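Local atomic coordinates of mitochondrial dynamics protein MID49 (PDB entry 4WOY), a protein that is required for mitochondrial fission, recruiting the dynamin-related protein Drp1 to the mitochondrial outer membrane and regulating its GTPase activity. Residues L6-F9 and E10-V14; E274-L277 and Q278-F282. The protein carries 1 engineered substitution. All coordinates share one frame; numbering follows the deposited sequence.

Contact 1 (residues 6-14) and contact 2 (residues 274-282) are successive turns within single helices, 2-14 and 272-288, and their centres lie about 17 Å apart. The two meet where Leu6 CD1 packs on Phe276 CB at 4.0 Å, and both helices also cover helix 228-241. Each is partly buried: Leu6 and Glu10, like Phe276, Ala279 and Leu280, are buried, while Arg11, Lys12 and His13, like Glu274 and Glu281, are exposed. Both share the i to i+4 ladder. Contact 1 has an oblique aromatic pair and, separately, a buried glutamate with a water bridge and an outside salt bridge; contact 2 has an aliphatic-aromatic pair on its buried side and an arginine-glutamine pair.

Contact 1. Residues L6-F9 and E10-V14; sequences LLAF and ERKHV
Phe9 and His13, one helical turn apart, meet through their rings and the His13 methylene. His13 CB sits over one face of the phenyl ring, off-centre toward its rim, 4.2 Å from the centroid in a CH-pi contact. The imidazole lies obliquely to the phenyl, the planes 49° apart, and brings ND1 to 3.5 Å from Phe9 CD1. Val14 adds an apolar touch, CG2 to Phe9 CE2 at 4.0 Å. A chi1 of 179° sets the phenyl group opposite its own amide nitrogen, which brings the ring alongside His13 and Val14.

On another side of the helix, Lys12 folds back over the preceding turn: a bend at chi3 (-94°) returns CE to within 3.8 Å of Ala8 CB. Arg11 NH1 reaches the same methyl, 3.7 Å from Ala8 CB. Glu10 stretches out beside Leu7, and a water donates to both Glu10 OE1 (3.0 Å) and Leu7 O, tying the carboxylate to the backbone. Its other oxygen, OE2, forms a salt bridge with Arg230 of helix 228-241, which probably favours the ionised carboxylate. Phe9 also packs on Leu234 and Ile238 of that helix, and its ring meets that of the C-terminal Phe329. Leu6 packs on Leu234 too, and on Leu272 and Phe276 of helix 272-288.

Beneath these side chains the amides of residues 10-13 bond to the carbonyls four residues earlier; His13 N to Phe9 O is the shortest, at 2.7 Å. This is the i to i+4 ladder of an amphipathic alpha-helix, widening into a pi-type turn over residues 10-14, here the N-terminal helix 2-14 of the cytosolic domain, laid against helices 228-241 and 272-288.

Contact 2. Residues E274-L277 and Q278-F282; sequences ERFL and QALEF
Gln278 N donates to Glu274 O at 2.9 Å. The next three amides continue the pattern: Ala279 to Arg275, Leu280 to Phe276 and Glu281 to Leu277. Of the four bonds, Leu280 N to Phe276 O is the longest, at 3.2 Å.

The side chains of Arg275 and Gln278 run side by side in the same direction. Arg275 NH1 comes within 3.1 Å of Gln278 OE1, with the guanidinium and amide planes almost perpendicular, 86° apart. Bends at chi2 (-46°) and chi3 double the arginine back toward the following turn, whereas the glutamine chain is extended beyond CG. Arg275 NE is held from outside by the carbonyl of Ala266, which anchors the guanidinium to a loop. Glu274 OE1 adds a long salt bridge to Arg275 NH2, 3.9 Å away; the oxygen stands well out of the guanidinium plane, so the link is one of charge alone.

On the buried side, Leu280 slants past Phe276, its CD1 methyl 4.0 Å from Phe276 CE2 in an oblique approach to the ring. The aromatic ring also packs on Leu231, Leu235 and Ile238 of helix 228-241, while the methyl group of Ala279 meets Val256 and Leu260 of helix 250-261. Phe276 also touches Leu6, and Leu277 touches Phe2, both on helix 2-14. Thus one short piece of helix carries residues that pack on three partner helices. Such packing is characteristic of an alpha-helical bundle, here the C-terminal helical region, part of which matches the Mab-21 HhH/H2TH-like family, accompanying the nucleotidyltransferase-like part of the protein.

Contact 1. Residues L6-F9 and E10-V14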
ATOM      1  N   LEU A   6      21.781  15.574   3.693  1.00 51.34           N
ATOM      2  CA  LEU A   6      20.426  15.110   3.470  1.00 47.58           C
ATOM      3  C   LEU A   6      20.115  15.131   1.992  1.00 46.18           C
ATOM      4  O   LEU A   6      19.572  14.185   1.457  1.00 44.91           O
ATOM      5  CB  LEU A   6      19.439  15.984   4.239  1.00 57.34           C
ATOM      6  CG  LEU A   6      17.986  15.535   4.150  1.00 57.50           C
ATOM      7  CD1 LEU A   6      17.331  15.634   5.522  1.00 57.12           C
ATOM      8  CD2 LEU A   6      17.240  16.343   3.093  1.00 57.62           C
ATOM      9  N   LEU A   7      20.484  16.228   1.339  1.00 61.75           N
ATOM     10  CA  LEU A   7      20.269  16.393  -0.096  1.00 53.36           C
ATOM     11  C   LEU A   7      21.082  15.368  -0.858  1.00 51.04           C
ATOM     12  O   LEU A   7      20.619  14.814  -1.859  1.00 45.38           O
ATOM     13  CB  LEU A   7      20.645  17.799  -0.540  1.00 47.95           C
ATOM     14  CG  LEU A   7      19.788  18.966  -0.036  1.00 51.87           C
ATOM     15  CD1 LEU A   7      20.197  20.252  -0.719  1.00 53.01           C
ATOM     16  CD2 LEU A   7      18.303  18.713  -0.225  1.00 56.08           C
ATOM     17  N   ALA A   8      22.293  15.119  -0.362  1.00 53.05           N
ATOM     18  CA  ALA A   8      23.188  14.135  -0.966  1.00 55.97           C
ATOM     19  C   ALA A   8      22.607  12.710  -0.886  1.00 47.19           C
ATOM     20  O   ALA A   8      22.586  11.971  -1.874  1.00 40.88           O
ATOM     21  CB  ALA A   8      24.568  14.202  -0.292  1.00 54.59           C
ATOM     22  N   PHE A   9      22.107  12.340   0.283  1.00 41.34           N
ATOM     23  CA  PHE A   9      21.458  11.042   0.457  1.00 40.85           C
ATOM     24  C   PHE A   9      20.238  10.902  -0.455  1.00 40.49           C
ATOM     25  O   PHE A   9      20.032   9.862  -1.102  1.00 42.89           O
ATOM     26  CB  PHE A   9      21.058  10.846   1.918  1.00 41.94           C
ATOM     27  CG  PHE A   9      20.369   9.550   2.184  1.00 43.41           C
ATOM     28  CD1 PHE A   9      21.104   8.399   2.434  1.00 46.88           C
ATOM     29  CD2 PHE A   9      18.984   9.478   2.194  1.00 42.08           C
ATOM     30  CE1 PHE A   9      20.480   7.201   2.689  1.00 50.46           C
ATOM     31  CE2 PHE A   9      18.345   8.287   2.437  1.00 49.23           C
ATOM     32  CZ  PHE A   9      19.099   7.136   2.686  1.00 54.12           C
ATOM     33  N   GLU A  10      19.437  11.958  -0.507  1.00 43.62           N
ATOM     34  CA  GLU A  10      18.257  11.977  -1.355  1.00 44.99           C
ATOM     35  C   GLU A  10      18.697  11.755  -2.818  1.00 48.90           C
ATOM     36  O   GLU A  10      18.133  10.931  -3.556  1.00 50.02           O
ATOM     37  CB  GLU A  10      17.512  13.304  -1.165  1.00 43.16           C
ATOM     38  CG  GLU A  10      16.246  13.489  -1.992  1.00 48.40           C
ATOM     39  CD  GLU A  10      15.567  14.821  -1.711  1.00 60.03           C
ATOM     40  OE1 GLU A  10      16.092  15.878  -2.143  1.00 69.14           O
ATOM     41  OE2 GLU A  10      14.511  14.813  -1.047  1.00 62.14           O
ATOM     42  N   ARG A  11      19.743  12.478  -3.206  1.00 42.48           N
ATOM     43  CA  ARG A  11      20.268  12.423  -4.557  1.00 42.34           C
ATOM     44  C   ARG A  11      20.690  10.986  -4.881  1.00 50.38           C
ATOM     45  O   ARG A  11      20.346  10.446  -5.928  1.00 59.95           O
ATOM     46  CB  ARG A  11      21.470  13.371  -4.682  1.00 42.21           C
ATOM     47  CG  ARG A  11      22.113  13.431  -6.050  1.00 45.85           C
ATOM     48  CD  ARG A  11      23.384  14.342  -6.132  1.00 51.25           C
ATOM     49  NE  ARG A  11      24.631  13.587  -5.992  1.00 58.96           N
ATOM     50  CZ  ARG A  11      25.489  13.658  -4.982  1.00 61.52           C
ATOM     51  NH1 ARG A  11      25.279  14.468  -3.950  1.00 57.16           N
ATOM     52  NH2 ARG A  11      26.577  12.905  -5.011  1.00 72.42           N
ATOM     53  N   LYS A  12      21.422  10.375  -3.956  1.00 50.38           N
ATOM     54  CA  LYS A  12      22.029   9.057  -4.167  1.00 52.09           C
ATOM     55  C   LYS A  12      21.127   7.843  -3.905  1.00 53.27           C
ATOM     56  O   LYS A  12      21.323   6.809  -4.533  1.00 58.90           O
ATOM     57  CB  LYS A  12      23.313   8.915  -3.330  1.00 50.23           C
ATOM     58  CG  LYS A  12      24.445   9.843  -3.760  1.00 53.22           C
ATOM     59  CD  LYS A  12      25.672   9.770  -2.855  1.00 59.92           C
ATOM     60  CE  LYS A  12      25.656  10.818  -1.762  1.00 59.46           C
ATOM     61  NZ  LYS A  12      27.021  11.073  -1.241  1.00 62.11           N
ATOM     62  N   HIS A  13      20.210   7.916  -2.939  1.00 49.82           N
ATOM     63  CA  HIS A  13      19.463   6.708  -2.555  1.00 49.42           C
ATOM     64  C   HIS A  13      17.952   6.849  -2.585  1.00 52.72           C
ATOM     65  O   HIS A  13      17.232   5.884  -2.334  1.00 62.55           O
ATOM     66  CB  HIS A  13      19.923   6.211  -1.177  1.00 42.65           C
ATOM     67  CG  HIS A  13      21.387   5.917  -1.125  1.00 50.79           C
ATOM     68  ND1 HIS A  13      22.282   6.706  -0.431  1.00 56.35           N
ATOM     69  CD2 HIS A  13      22.124   4.964  -1.739  1.00 49.21           C
ATOM     70  CE1 HIS A  13      23.503   6.233  -0.598  1.00 58.68           C
ATOM     71  NE2 HIS A  13      23.434   5.175  -1.385  1.00 54.98           N
ATOM     72  N   VAL A  14      17.460   8.050  -2.829  1.00 49.05           N
ATOM     73  CA  VAL A  14      16.024   8.210  -2.951  1.00 52.05           C
ATOM     74  C   VAL A  14      15.565   8.454  -4.391  1.00 56.04           C
ATOM     75  O   VAL A  14      14.731   7.723  -4.910  1.00 66.02           O
ATOM     76  CB  VAL A  14      15.520   9.351  -2.045  1.00 50.93           C
ATOM     77  CG1 VAL A  14      14.010   9.511  -2.168  1.00 55.91           C
ATOM     78  CG2 VAL A  14      15.908   9.074  -0.629  1.00 49.38           C
TER
HETATM   79  O   HOH W   1      18.438  16.074  -3.933  1.00 64.20           O

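Contact 2. Residues E274-L277 and Q278-F282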
ATOM      1  N   GLU A 274      15.052  19.972   9.354  1.00 55.79           N
ATOM      2  CA  GLU A 274      14.355  20.103  10.626  1.00 59.52           C
ATOM      3  C   GLU A 274      13.088  19.247  10.686  1.00 57.95           C
ATOM      4  O   GLU A 274      12.815  18.622  11.711  1.00 66.04           O
ATOM      5  CB  GLU A 274      13.994  21.559  10.875  1.00 67.14           C
ATOM      6  CG  GLU A 274      14.960  22.313  11.744  1.00 80.68           C
ATOM      7  CD  GLU A 274      14.731  23.796  11.647  1.00 95.05           C
ATOM      8  OE1 GLU A 274      13.552  24.197  11.518  1.00 94.90           O
ATOM      9  OE2 GLU A 274      15.722  24.556  11.690  1.00105.67           O
ATOM     10  N   ARG A 275      12.346  19.187   9.582  1.00 56.03           N
ATOM     11  CA  ARG A 275      11.149  18.349   9.514  1.00 57.94           C
ATOM     12  C   ARG A 275      11.509  16.886   9.666  1.00 49.32           C
ATOM     13  O   ARG A 275      10.767  16.092  10.277  1.00 45.14           O
ATOM     14  CB  ARG A 275      10.409  18.562   8.194  1.00 48.26           C
ATOM     15  CG  ARG A 275       9.749  19.916   8.089  1.00 47.30           C
ATOM     16  CD  ARG A 275       8.982  20.290   9.358  1.00 49.00           C
ATOM     17  NE  ARG A 275       9.107  21.726   9.592  1.00 65.95           N
ATOM     18  CZ  ARG A 275       9.760  22.282  10.607  1.00 67.54           C
ATOM     19  NH1 ARG A 275      10.303  21.529  11.551  1.00 60.49           N
ATOM     20  NH2 ARG A 275       9.826  23.603  10.699  1.00 79.13           N
ATOM     21  N   PHE A 276      12.652  16.548   9.086  1.00 49.93           N
ATOM     22  CA  PHE A 276      13.207  15.213   9.166  1.00 50.65           C
ATOM     23  C   PHE A 276      13.550  14.857  10.607  1.00 49.54           C
ATOM     24  O   PHE A 276      13.177  13.791  11.079  1.00 47.22           O
ATOM     25  CB  PHE A 276      14.447  15.105   8.286  1.00 49.98           C
ATOM     26  CG  PHE A 276      15.131  13.767   8.355  1.00 46.72           C
ATOM     27  CD1 PHE A 276      14.767  12.744   7.504  1.00 45.10           C
ATOM     28  CD2 PHE A 276      16.158  13.546   9.247  1.00 49.57           C
ATOM     29  CE1 PHE A 276      15.412  11.510   7.560  1.00 45.84           C
ATOM     30  CE2 PHE A 276      16.797  12.318   9.313  1.00 46.66           C
ATOM     31  CZ  PHE A 276      16.431  11.308   8.477  1.00 42.52           C
ATOM     32  N   LEU A 277      14.232  15.756  11.316  1.00 47.07           N
ATOM     33  CA  LEU A 277      14.639  15.448  12.680  1.00 49.89           C
ATOM     34  C   LEU A 277      13.392  15.368  13.560  1.00 56.30           C
ATOM     35  O   LEU A 277      13.244  14.447  14.372  1.00 62.84           O
ATOM     36  CB  LEU A 277      15.622  16.487  13.224  1.00 55.33           C
ATOM     37  CG  LEU A 277      16.948  16.573  12.453  1.00 64.89           C
ATOM     38  CD1 LEU A 277      17.905  17.643  13.007  1.00 67.42           C
ATOM     39  CD2 LEU A 277      17.629  15.226  12.332  1.00 58.77           C
ATOM     40  N   GLN A 278      12.469  16.294  13.340  1.00 50.80           N
ATOM     41  CA  GLN A 278      11.190  16.279  14.036  1.00 55.19           C
ATOM     42  C   GLN A 278      10.429  14.959  13.854  1.00 51.90           C
ATOM     43  O   GLN A 278       9.771  14.504  14.785  1.00 53.13           O
ATOM     44  CB  GLN A 278      10.311  17.428  13.560  1.00 53.03           C
ATOM     45  CG  GLN A 278       9.290  17.833  14.571  1.00 59.26           C
ATOM     46  CD  GLN A 278       8.311  18.825  14.016  1.00 69.48           C
ATOM     47  OE1 GLN A 278       8.571  19.454  12.992  1.00 72.70           O
ATOM     48  NE2 GLN A 278       7.188  19.002  14.708  1.00 72.92           N
ATOM     49  N   ALA A 279      10.486  14.384  12.652  1.00 39.15           N
ATOM     50  CA  ALA A 279       9.904  13.062  12.394  1.00 47.07           C
ATOM     51  C   ALA A 279      10.559  11.961  13.224  1.00 48.47           C
ATOM     52  O   ALA A 279       9.872  11.106  13.774  1.00 55.05           O
ATOM     53  CB  ALA A 279      10.005  12.711  10.931  1.00 34.10           C
ATOM     54  N   LEU A 280      11.883  11.962  13.296  1.00 44.23           N
ATOM     55  CA  LEU A 280      12.570  10.947  14.076  1.00 46.15           C
ATOM     56  C   LEU A 280      12.160  11.098  15.534  1.00 51.58           C
ATOM     57  O   LEU A 280      12.018  10.112  16.257  1.00 50.15           O
ATOM     58  CB  LEU A 280      14.087  11.051  13.944  1.00 51.53           C
ATOM     59  CG  LEU A 280      14.746  10.834  12.582  1.00 52.54           C
ATOM     60  CD1 LEU A 280      16.214  10.531  12.793  1.00 49.53           C
ATOM     61  CD2 LEU A 280      14.083   9.755  11.762  1.00 50.41           C
ATOM     62  N   GLU A 281      12.019  12.349  15.959  1.00 50.94           N
ATOM     63  CA  GLU A 281      11.629  12.656  17.317  1.00 44.14           C
ATOM     64  C   GLU A 281      10.263  12.095  17.635  1.00 47.66           C
ATOM     65  O   GLU A 281      10.044  11.508  18.700  1.00 47.98           O
ATOM     66  CB  GLU A 281      11.610  14.163  17.538  1.00 45.15           C
ATOM     67  CG  GLU A 281      12.937  14.721  18.000  1.00 56.91           C
ATOM     68  CD  GLU A 281      12.952  16.239  18.080  1.00 68.47           C
ATOM     69  OE1 GLU A 281      11.865  16.870  18.014  1.00 67.98           O
ATOM     70  OE2 GLU A 281      14.059  16.801  18.213  1.00 71.05           O
ATOM     71  N   PHE A 282       9.348  12.291  16.697  1.00 44.10           N
ATOM     72  CA  PHE A 282       7.989  11.838  16.864  1.00 47.03           C
ATOM     73  C   PHE A 282       7.971  10.312  16.900  1.00 48.79           C
ATOM     74  O   PHE A 282       7.276   9.705  17.727  1.00 50.17           O
ATOM     75  CB  PHE A 282       7.100  12.384  15.743  1.00 45.49           C
ATOM     76  CG  PHE A 282       5.675  11.959  15.864  1.00 45.44           C
ATOM     77  CD1 PHE A 282       4.839  12.582  16.770  1.00 49.28           C
ATOM     78  CD2 PHE A 282       5.177  10.917  15.101  1.00 47.14           C
ATOM     79  CE1 PHE A 282       3.536  12.174  16.914  1.00 47.92           C
ATOM     80  CE2 PHE A 282       3.862  10.515  15.238  1.00 50.14           C
ATOM     81  CZ  PHE A 282       3.046  11.146  16.151  1.00 50.33           C
TER